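Local coordinates for uncharacterized protein LPG1670 (Legionella pneumophila subsp. pneumophila, PDB 5T2X) that is of unknown function, a largely helical protein of the DUF5630 family, at residues 43-51 against 94-102. Residues are numbered along the deposited sequence; the frame is centred on the assembly and turned at random.
Sequences LTTLIKYTE and LVKGIYFYG
V95 opens the contact by setting its CG1 branch against L43 of helix 43-52, with V95 CG1 3.8 Å from L43 CD2. L73 and F76 of helix 66-76 close over this end. The next residue, K96, runs past I47, which sits one turn beyond L43; the two side chains slide past each other in opposite directions. K96 CG lies 4.0 Å from I47 CD1, and the extended lysine chain carries the ammonium on toward T50. The two polar ends do not bond directly. A water joins them, accepting from K96 NZ at 2.6 Å and donating to T50 OG1. T50 OG1 gives its own proton to I47 O, 2.6 Å away, and that carbonyl also takes E51 N on the same face.

Y99 buries the most area in the contact. CG stands anti to the backbone N (chi1 168°), and the ring reaches across to helix 43-52. I47 CD1 meets the ring at Y99 CD2, 3.5 Å away, and L43 CD2 packs against Y99 CB. The phenol OH then meets T44 OG1 at 2.7 Å in a hydrogen bond that either hydroxyl could donate.

F100 brings CZ to 3.6 Å from I47 CG2. E51 OE2 lies at the ring edge, near its plane, 3.3 Å from F100 CZ. The same carboxylate oxygen forms a salt bridge with K125 of helix 117-128, which also touches F100.

The axes of segments 43-51 and 94-102 cross at -115°. Most of the touching is apolar, centred on I47 and Y99. Its polar links are one direct hydroxyl pair and one water bridge. The water probably helps accommodate the K96 charge beside a partly buried interface.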
ATOM      1  N   LEU A  43      18.553  -6.905  -6.841  1.00 30.04           N
ATOM      2  CA  LEU A  43      17.251  -6.268  -7.006  1.00 31.60           C
ATOM      3  C   LEU A  43      17.385  -4.809  -7.426  1.00 39.38           C
ATOM      4  O   LEU A  43      16.554  -4.308  -8.191  1.00 50.24           O
ATOM      5  CB  LEU A  43      16.439  -6.385  -5.713  1.00 30.44           C
ATOM      6  CG  LEU A  43      14.989  -5.899  -5.778  1.00 33.53           C
ATOM      7  CD1 LEU A  43      14.264  -6.521  -6.960  1.00 34.54           C
ATOM      8  CD2 LEU A  43      14.265  -6.220  -4.481  1.00 27.86           C
ATOM      9  N   THR A  44      18.423  -4.116  -6.948  1.00 36.29           N
ATOM     10  CA  THR A  44      18.622  -2.722  -7.335  1.00 42.43           C
ATOM     11  C   THR A  44      18.842  -2.599  -8.838  1.00 37.47           C
ATOM     12  O   THR A  44      18.238  -1.748  -9.499  1.00 38.92           O
ATOM     13  CB  THR A  44      19.804  -2.123  -6.572  1.00 43.81           C
ATOM     14  OG1 THR A  44      19.530  -2.141  -5.165  1.00 52.24           O
ATOM     15  CG2 THR A  44      20.048  -0.685  -7.019  1.00 33.62           C
ATOM     16  N   THR A  45      19.699  -3.456  -9.396  1.00 33.23           N
ATOM     17  CA  THR A  45      19.994  -3.379 -10.823  1.00 32.97           C
ATOM     18  C   THR A  45      18.822  -3.879 -11.659  1.00 36.95           C
ATOM     19  O   THR A  45      18.527  -3.316 -12.720  1.00 38.37           O
ATOM     20  CB  THR A  45      21.260  -4.175 -11.134  1.00 42.30           C
ATOM     21  OG1 THR A  45      22.320  -3.742 -10.273  1.00 42.05           O
ATOM     22  CG2 THR A  45      21.680  -3.968 -12.581  1.00 40.68           C
ATOM     23  N   LEU A  46      18.142  -4.932 -11.196  1.00 29.50           N
ATOM     24  CA  LEU A  46      16.980  -5.445 -11.916  1.00 32.17           C
ATOM     25  C   LEU A  46      15.905  -4.375 -12.057  1.00 37.92           C
ATOM     26  O   LEU A  46      15.385  -4.138 -13.154  1.00 36.02           O
ATOM     27  CB  LEU A  46      16.419  -6.675 -11.202  1.00 32.50           C
ATOM     28  CG  LEU A  46      15.060  -7.183 -11.699  1.00 38.51           C
ATOM     29  CD1 LEU A  46      15.147  -7.675 -13.137  1.00 31.52           C
ATOM     30  CD2 LEU A  46      14.517  -8.275 -10.788  1.00 36.87           C
ATOM     31  N   ILE A  47      15.560  -3.713 -10.950  1.00 33.70           N
ATOM     32  CA  ILE A  47      14.546  -2.664 -10.996  1.00 38.54           C
ATOM     33  C   ILE A  47      15.010  -1.513 -11.880  1.00 41.35           C
ATOM     34  O   ILE A  47      14.230  -0.956 -12.662  1.00 46.90           O
ATOM     35  CB  ILE A  47      14.209  -2.189  -9.570  1.00 32.66           C
ATOM     36  CG1 ILE A  47      13.534  -3.315  -8.787  1.00 35.04           C
ATOM     37  CG2 ILE A  47      13.328  -0.952  -9.609  1.00 29.54           C
ATOM     38  CD1 ILE A  47      13.178  -2.941  -7.370  1.00 34.72           C
ATOM     39  N   LYS A  48      16.290  -1.152 -11.780  1.00 31.31           N
ATOM     40  CA  LYS A  48      16.821  -0.071 -12.601  1.00 38.56           C
ATOM     41  C   LYS A  48      16.762  -0.408 -14.086  1.00 44.80           C
ATOM     42  O   LYS A  48      16.570   0.489 -14.916  1.00 51.18           O
ATOM     43  CB  LYS A  48      18.252   0.244 -12.170  1.00 44.99           C
ATOM     44  CG  LYS A  48      18.893   1.409 -12.897  1.00 56.06           C
ATOM     45  CD  LYS A  48      20.091   1.921 -12.120  1.00 75.99           C
ATOM     46  CE  LYS A  48      21.036   2.682 -13.020  1.00 87.13           C
ATOM     47  NZ  LYS A  48      21.566   1.788 -14.084  1.00 95.78           N
ATOM     48  N   TYR A  49      16.914  -1.685 -14.442  1.00 49.91           N
ATOM     49  CA  TYR A  49      16.813  -2.066 -15.849  1.00 39.79           C
ATOM     50  C   TYR A  49      15.381  -1.941 -16.356  1.00 38.86           C
ATOM     51  O   TYR A  49      15.158  -1.513 -17.494  1.00 41.96           O
ATOM     52  CB  TYR A  49      17.329  -3.491 -16.058  1.00 38.59           C
ATOM     53  CG  TYR A  49      18.837  -3.614 -16.108  1.00 34.52           C
ATOM     54  CD1 TYR A  49      19.657  -2.547 -15.760  1.00 37.22           C
ATOM     55  CD2 TYR A  49      19.440  -4.797 -16.516  1.00 32.41           C
ATOM     56  CE1 TYR A  49      21.037  -2.661 -15.806  1.00 36.98           C
ATOM     57  CE2 TYR A  49      20.817  -4.919 -16.569  1.00 40.37           C
ATOM     58  CZ  TYR A  49      21.610  -3.849 -16.213  1.00 44.33           C
ATOM     59  OH  TYR A  49      22.979  -3.970 -16.264  1.00 47.29           O
ATOM     60  N   THR A  50      14.399  -2.310 -15.528  1.00 37.50           N
ATOM     61  CA  THR A  50      13.005  -2.195 -15.947  1.00 39.84           C
ATOM     62  C   THR A  50      12.595  -0.742 -16.142  1.00 47.11           C
ATOM     63  O   THR A  50      11.677  -0.458 -16.920  1.00 51.81           O
ATOM     64  CB  THR A  50      12.082  -2.870 -14.928  1.00 38.32           C
ATOM     65  OG1 THR A  50      12.174  -2.191 -13.669  1.00 42.62           O
ATOM     66  CG2 THR A  50      12.465  -4.331 -14.743  1.00 37.43           C
ATOM     67  N   GLU A  51      13.257   0.191 -15.454  1.00 41.32           N
ATOM     68  CA  GLU A  51      12.926   1.602 -15.616  1.00 50.80           C
ATOM     69  C   GLU A  51      13.577   2.205 -16.853  1.00 50.54           C
ATOM     70  O   GLU A  51      13.016   3.127 -17.455  1.00 57.38           O
ATOM     71  CB  GLU A  51      13.345   2.388 -14.372  1.00 37.52           C
ATOM     72  CG  GLU A  51      12.603   1.991 -13.106  1.00 48.47           C
ATOM     73  CD  GLU A  51      13.036   2.799 -11.897  1.00 55.11           C
ATOM     74  OE1 GLU A  51      14.060   3.508 -11.988  1.00 59.12           O
ATOM     75  OE2 GLU A  51      12.350   2.725 -10.856  1.00 53.92           O
ATOM     76  N   LEU A  94       4.513  -5.566  -5.724  1.00 31.34           N
ATOM     77  CA  LEU A  94       4.775  -5.844  -4.317  1.00 34.96           C
ATOM     78  C   LEU A  94       6.262  -5.746  -4.002  1.00 35.10           C
ATOM     79  O   LEU A  94       6.649  -5.145  -2.993  1.00 33.52           O
ATOM     80  CB  LEU A  94       4.235  -7.226  -3.952  1.00 31.95           C
ATOM     81  CG  LEU A  94       4.465  -7.692  -2.514  1.00 38.76           C
ATOM     82  CD1 LEU A  94       3.808  -6.741  -1.526  1.00 30.16           C
ATOM     83  CD2 LEU A  94       3.949  -9.109  -2.325  1.00 34.91           C
ATOM     84  N   VAL A  95       7.110  -6.317  -4.860  1.00 35.67           N
ATOM     85  CA  VAL A  95       8.547  -6.325  -4.599  1.00 31.50           C
ATOM     86  C   VAL A  95       9.131  -4.928  -4.765  1.00 30.68           C
ATOM     87  O   VAL A  95       9.911  -4.461  -3.925  1.00 31.75           O
ATOM     88  CB  VAL A  95       9.251  -7.345  -5.511  1.00 31.50           C
ATOM     89  CG1 VAL A  95      10.759  -7.212  -5.391  1.00 22.51           C
ATOM     90  CG2 VAL A  95       8.813  -8.757  -5.158  1.00 23.18           C
ATOM     91  N   LYS A  96       8.773  -4.240  -5.853  1.00 25.93           N
ATOM     92  CA  LYS A  96       9.264  -2.881  -6.055  1.00 31.45           C
ATOM     93  C   LYS A  96       8.791  -1.955  -4.943  1.00 33.70           C
ATOM     94  O   LYS A  96       9.551  -1.104  -4.467  1.00 35.57           O
ATOM     95  CB  LYS A  96       8.815  -2.346  -7.414  1.00 31.17           C
ATOM     96  CG  LYS A  96       9.414  -3.056  -8.612  1.00 27.08           C
ATOM     97  CD  LYS A  96       8.840  -2.480  -9.896  1.00 31.65           C
ATOM     98  CE  LYS A  96       9.306  -3.248 -11.118  1.00 32.17           C
ATOM     99  NZ  LYS A  96       8.641  -2.743 -12.351  1.00 34.22           N
ATOM    100  N   GLY A  97       7.536  -2.108  -4.514  1.00 33.14           N
ATOM    101  CA  GLY A  97       7.025  -1.273  -3.439  1.00 25.65           C
ATOM    102  C   GLY A  97       7.765  -1.487  -2.134  1.00 31.86           C
ATOM    103  O   GLY A  97       8.056  -0.531  -1.411  1.00 36.52           O
ATOM    104  N   ILE A  98       8.083  -2.743  -1.816  1.00 37.31           N
ATOM    105  CA  ILE A  98       8.849  -3.033  -0.608  1.00 32.48           C
ATOM    106  C   ILE A  98      10.267  -2.492  -0.733  1.00 35.43           C
ATOM    107  O   ILE A  98      10.812  -1.914   0.215  1.00 30.36           O
ATOM    108  CB  ILE A  98       8.843  -4.545  -0.324  1.00 32.76           C
ATOM    109  CG1 ILE A  98       7.439  -5.013   0.056  1.00 37.94           C
ATOM    110  CG2 ILE A  98       9.843  -4.895   0.771  1.00 30.21           C
ATOM    111  CD1 ILE A  98       7.289  -6.520   0.064  1.00 43.89           C
ATOM    112  N   TYR A  99      10.884  -2.663  -1.906  1.00 28.40           N
ATOM    113  CA  TYR A  99      12.256  -2.205  -2.096  1.00 25.45           C
ATOM    114  C   TYR A  99      12.354  -0.689  -1.974  1.00 30.35           C
ATOM    115  O   TYR A  99      13.198  -0.166  -1.237  1.00 35.18           O
ATOM    116  CB  TYR A  99      12.783  -2.669  -3.455  1.00 27.82           C
ATOM    117  CG  TYR A  99      14.084  -2.006  -3.850  1.00 30.16           C
ATOM    118  CD1 TYR A  99      15.300  -2.474  -3.366  1.00 28.86           C
ATOM    119  CD2 TYR A  99      14.095  -0.905  -4.699  1.00 29.86           C
ATOM    120  CE1 TYR A  99      16.491  -1.864  -3.720  1.00 28.65           C
ATOM    121  CE2 TYR A  99      15.279  -0.291  -5.058  1.00 33.60           C
ATOM    122  CZ  TYR A  99      16.474  -0.774  -4.566  1.00 32.35           C
ATOM    123  OH  TYR A  99      17.652  -0.163  -4.923  1.00 38.65           O
ATOM    124  N   PHE A 100      11.498   0.035  -2.700  1.00 31.96           N
ATOM    125  CA  PHE A 100      11.542   1.493  -2.654  1.00 26.30           C
ATOM    126  C   PHE A 100      11.229   2.019  -1.261  1.00 31.90           C
ATOM    127  O   PHE A 100      11.785   3.042  -0.846  1.00 37.69           O
ATOM    128  CB  PHE A 100      10.573   2.081  -3.680  1.00 27.95           C
ATOM    129  CG  PHE A 100      11.048   1.966  -5.101  1.00 35.22           C
ATOM    130  CD1 PHE A 100      12.377   2.192  -5.422  1.00 32.95           C
ATOM    131  CD2 PHE A 100      10.168   1.627  -6.117  1.00 35.63           C
ATOM    132  CE1 PHE A 100      12.817   2.088  -6.729  1.00 33.77           C
ATOM    133  CE2 PHE A 100      10.601   1.519  -7.426  1.00 33.59           C
ATOM    134  CZ  PHE A 100      11.928   1.751  -7.732  1.00 33.66           C
ATOM    135  N   TYR A 101      10.352   1.337  -0.521  1.00 28.71           N
ATOM    136  CA  TYR A 101      10.085   1.756   0.850  1.00 28.35           C
ATOM    137  C   TYR A 101      11.294   1.508   1.742  1.00 29.85           C
ATOM    138  O   TYR A 101      11.587   2.309   2.636  1.00 29.35           O
ATOM    139  CB  TYR A 101       8.854   1.037   1.399  1.00 30.48           C
ATOM    140  CG  TYR A 101       8.453   1.523   2.773  1.00 33.07           C
ATOM    141  CD1 TYR A 101       7.745   2.708   2.930  1.00 28.25           C
ATOM    142  CD2 TYR A 101       8.791   0.806   3.913  1.00 30.29           C
ATOM    143  CE1 TYR A 101       7.380   3.164   4.184  1.00 28.97           C
ATOM    144  CE2 TYR A 101       8.431   1.254   5.172  1.00 38.09           C
ATOM    145  CZ  TYR A 101       7.725   2.432   5.300  1.00 33.30           C
ATOM    146  OH  TYR A 101       7.364   2.880   6.550  1.00 42.10           O
ATOM    147  N   GLY A 102      12.009   0.404   1.515  1.00 34.82           N
ATOM    148  CA  GLY A 102      13.237   0.170   2.255  1.00 21.98           C
ATOM    149  C   GLY A 102      14.293   1.220   1.969  1.00 33.22           C
ATOM    150  O   GLY A 102      15.022   1.644   2.870  1.00 39.97           O
TER
HETATM  151  O   HOH W   1       9.777  -0.532 -13.009  1.00 41.49           O